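Local coordinates for conserved hypothetical protein (Agrobacterium tumefaciens, PDB 2FEX), which is of unknown function but belongs to the DJ-1/PfpI superfamily, whose members share an alpha/beta fold and include stress-response proteins and proteases, at residues A[58-61]-A[62-65]; A[84-87]-A[88-92]. One frame throughout, in Å; residues are numbered along the deposited sequence. Where two conformers were deposited one is given.

Interaction 1 (A[58-61]-A[62-65])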
# COMPACT_ATOMS: atom_id res chain seq x y z
N ALA A 58 -11.24 -22.12 -2.25
CA ALA A 58 -12.63 -21.78 -1.99
C ALA A 58 -13.14 -20.60 -2.83
O ALA A 58 -14.34 -20.24 -2.73
CB ALA A 58 -12.84 -21.45 -0.49
N LEU A 59 -12.27 -20.00 -3.62
CA LEU A 59 -12.71 -18.85 -4.43
C LEU A 59 -13.56 -19.37 -5.61
O LEU A 59 -13.06 -20.19 -6.42
CB LEU A 59 -11.49 -18.08 -4.95
CG LEU A 59 -10.62 -17.44 -3.88
CD1 LEU A 59 -9.41 -16.79 -4.55
CD2 LEU A 59 -11.46 -16.31 -3.12
N ASP A 60 -14.81 -18.91 -5.71
CA ASP A 60 -15.70 -19.42 -6.73
C ASP A 60 -16.11 -18.23 -7.63
O ASP A 60 -16.71 -17.25 -7.16
CB ASP A 60 -16.90 -20.06 -6.04
CG ASP A 60 -17.80 -20.77 -7.00
OD1 ASP A 60 -17.79 -20.38 -8.19
OD2 ASP A 60 -18.55 -21.68 -6.53
N PRO A 61 -15.76 -18.31 -8.92
CA PRO A 61 -16.06 -17.18 -9.83
C PRO A 61 -17.56 -16.97 -10.06
O PRO A 61 -17.96 -15.94 -10.59
CB PRO A 61 -15.29 -17.55 -11.11
CG PRO A 61 -15.37 -19.09 -11.11
CD PRO A 61 -15.10 -19.42 -9.63
N VAL A 62 -18.43 -17.92 -9.67
CA VAL A 62 -19.86 -17.69 -9.77
C VAL A 62 -20.23 -16.41 -9.00
O VAL A 62 -21.09 -15.65 -9.44
CB VAL A 62 -20.66 -18.95 -9.29
CG1 VAL A 62 -22.16 -18.66 -9.16
CG2 VAL A 62 -20.40 -20.08 -10.24
N ASP A 63 -19.52 -16.16 -7.89
CA ASP A 63 -19.81 -15.19 -6.87
C ASP A 63 -18.80 -14.00 -6.86
O ASP A 63 -18.97 -13.02 -6.14
CB ASP A 63 -19.77 -15.95 -5.53
CG ASP A 63 -20.69 -17.18 -5.53
OD1 ASP A 63 -21.75 -17.14 -6.21
OD2 ASP A 63 -20.34 -18.19 -4.86
N ILE A 64 -17.74 -14.12 -7.63
CA ILE A 64 -16.63 -13.14 -7.53
C ILE A 64 -16.36 -12.60 -8.94
O ILE A 64 -16.15 -13.36 -9.86
CB ILE A 64 -15.39 -13.79 -6.95
CG1 ILE A 64 -15.69 -14.29 -5.50
CG2 ILE A 64 -14.14 -12.83 -7.08
CD1 ILE A 64 -14.54 -15.10 -4.92
N ASP A 65 -16.40 -11.27 -9.06
CA ASP A 65 -16.28 -10.58 -10.33
C ASP A 65 -14.84 -10.47 -10.91
O ASP A 65 -14.66 -10.29 -12.11
CB ASP A 65 -16.89 -9.19 -10.19
CG ASP A 65 -18.35 -9.26 -9.81
OD1 ASP A 65 -19.15 -9.55 -10.72
OD2 ASP A 65 -18.68 -9.14 -8.61

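Interaction 2 (A[84-87]-A[88-92])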
# COMPACT_ATOMS: atom_id res chain seq x y z
N GLY A 84 -2.37 -22.01 -11.81
CA GLY A 84 -3.00 -22.44 -13.09
C GLY A 84 -4.51 -22.74 -12.94
O GLY A 84 -5.34 -22.21 -13.74
N GLY A 85 -4.85 -23.56 -11.94
CA GLY A 85 -6.27 -23.99 -11.73
C GLY A 85 -7.16 -22.81 -11.38
O GLY A 85 -8.24 -22.64 -11.96
N LEU A 86 -6.69 -21.98 -10.45
CA LEU A 86 -7.44 -20.78 -10.00
C LEU A 86 -7.66 -19.83 -11.18
O LEU A 86 -8.79 -19.38 -11.43
CB LEU A 86 -6.62 -20.09 -8.90
CG LEU A 86 -7.24 -18.83 -8.34
CD1 LEU A 86 -8.65 -19.05 -7.71
CD2 LEU A 86 -6.37 -18.18 -7.31
N VAL A 87 -6.60 -19.55 -11.93
CA VAL A 87 -6.75 -18.61 -13.04
C VAL A 87 -7.72 -19.16 -14.09
O VAL A 87 -8.60 -18.43 -14.57
CB VAL A 87 -5.38 -18.27 -13.62
CG1 VAL A 87 -5.49 -17.54 -14.96
CG2 VAL A 87 -4.62 -17.42 -12.62
N LYS A 88 -7.55 -20.43 -14.44
CA LYS A 88 -8.45 -21.08 -15.43
C LYS A 88 -9.92 -21.04 -14.97
O LYS A 88 -10.80 -20.75 -15.77
CB LYS A 88 -7.98 -22.49 -15.77
CG LYS A 88 -8.86 -23.20 -16.84
CD LYS A 88 -8.24 -24.48 -17.30
CE LYS A 88 -9.13 -25.27 -18.28
NZ LYS A 88 -9.91 -24.43 -19.26
N ARG A 89 -10.16 -21.34 -13.70
CA ARG A 89 -11.50 -21.27 -13.11
C ARG A 89 -12.15 -19.91 -13.39
O ARG A 89 -13.28 -19.83 -13.83
CB ARG A 89 -11.45 -21.57 -11.58
CG ARG A 89 -12.77 -21.65 -10.81
CD ARG A 89 -12.61 -22.01 -9.28
NE ARG A 89 -11.40 -22.80 -9.00
CZ ARG A 89 -10.63 -22.64 -7.94
NH1 ARG A 89 -10.91 -21.75 -7.03
NH2 ARG A 89 -9.55 -23.38 -7.78
N PHE A 90 -11.41 -18.85 -13.12
CA PHE A 90 -11.89 -17.47 -13.34
C PHE A 90 -12.03 -17.10 -14.81
O PHE A 90 -13.06 -16.52 -15.23
CB PHE A 90 -11.01 -16.49 -12.53
CG PHE A 90 -11.46 -16.37 -11.12
CD1 PHE A 90 -11.22 -17.41 -10.21
CD2 PHE A 90 -12.28 -15.28 -10.73
CE1 PHE A 90 -11.71 -17.31 -8.87
CE2 PHE A 90 -12.78 -15.16 -9.44
CZ PHE A 90 -12.51 -16.18 -8.49
N ARG A 91 -11.00 -17.43 -15.60
CA ARG A 91 -11.02 -17.10 -17.05
C ARG A 91 -12.16 -17.81 -17.75
O ARG A 91 -12.81 -17.24 -18.68
CB ARG A 91 -9.69 -17.45 -17.72
CG ARG A 91 -8.62 -16.50 -17.31
CD ARG A 91 -8.80 -15.21 -18.08
NE ARG A 91 -8.46 -15.45 -19.49
CZ ARG A 91 -8.71 -14.62 -20.49
NH1 ARG A 91 -9.36 -13.47 -20.29
NH2 ARG A 91 -8.29 -14.96 -21.71
N ASP A 92 -12.43 -19.05 -17.35
CA ASP A 92 -13.49 -19.83 -18.01
C ASP A 92 -14.87 -19.21 -17.76
O ASP A 92 -15.78 -19.45 -18.52
CB ASP A 92 -13.47 -21.31 -17.59
CG ASP A 92 -12.36 -22.10 -18.25
OD1 ASP A 92 -11.65 -21.57 -19.15
OD2 ASP A 92 -12.17 -23.27 -17.84

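Interaction 1 (A[58-61]-A[62-65])
Asp60 grips the turn twice, by its carboxylate and by its carbonyl, and Val62 N meets the first of these. Val62 N donates to Asp60 OD1 at 2.9 Å, closing an Asx turn; the donor stands above the carboxylate plane rather than in it. With its CG anti to the backbone N (chi1 -173°), Asp60 turns the carboxylate forward along the chain, alongside the Val62 side chain. The main-chain oxygen of Asp60 takes the following amide, Asp63 N, at 3.1 Å. A weak third bond, Ile64 N to Pro61 O at 3.5 Å, begins one residue later. The two backbone bonds therefore describe overlapping beta turns, and Pro61, locked by its ring near the phi that the turn requires, occupies the second position of the first.

Apolar contacts close the base of the loop. Leu59 CD2 and Ile64 CD1 meet at 3.8 Å, their side chains crossing at a slant. Ile64 CG1 also comes within 3.5 Å of Asp60 O, bringing the side chain up against the turn. Both branched residues are buried: Leu59 and Ile64 reach Ala5 of strand 3-7 and Phe90 of helix 84-92. Outside the loop, Pro61 O receives a hydrogen bond from Arg95.

The arrangement is an Asx turn combined with consecutive beta turns, here leading from edge strand 54-55 to inner strand 66-69 of the mixed, largely parallel sheet of the DJ-1/PfpI fold.

Interaction 2 (A[84-87]-A[88-92])
Val87 O receives Arg91 N at 2.8 Å. The same oxygen has Arg91 CG beside it at 3.4 Å, and the two side chains lie side by side, Arg91 CG meeting Val87 CG1. Bends at chi2 and chi3 then carry the guanidinium away from Val87, and its NH1 bonds to Gly148 O. The equivalent bonds from Lys88, Arg89 and Phe90 to Gly84, Gly85 and Leu86 complete the run of helical hydrogen bonds.

Leu86 serves two side chains at once. Its CD1 packs on Phe90 CE1 at 3.7 Å, the two groups pointing the same way, while Leu86 O lies in the ring plane at the edge, 3.4 Å from Phe90 CD1. Leu86 CD1 also approaches Arg89 NH1 at 3.6 Å, and Leu86 CA sits over one guanidinium face, towards its rim. That NH1 is gripped by Leu59 O and Tyr56 O, which hold the end of the arginine.

On the exposed side, Lys88 NZ meets the syn lone pair of Asp92 OD2 at 2.9 Å, a salt bridge between residues four apart, about one helical turn.

This is a typical amphipathic alpha-helix: Leu86 and Phe90 face Leu67 of the central sheet, while the charged pair lies on the outside.

Both interactions are local and follow in series along the chain, neither enclosing nor crossing the other. After edge strand 54-55, interaction 1 turns the chain back towards the sheet, and strand 66-69 then runs through its middle. Helix 74-77 comes next, and only afterwards does interaction 2 form within helix 84-92, ahead of strand 96-100. Although separate in sequence, the two meet in space, with centres about 11 Å apart. Beyond the polar join at the end of Arg89, Pro61 packs on Arg89 and Phe90, and Ile64 CG2 lies 3.6 Å from Phe90 CE2. The turn and the helix are thereby joined beside the parallel strands they connect.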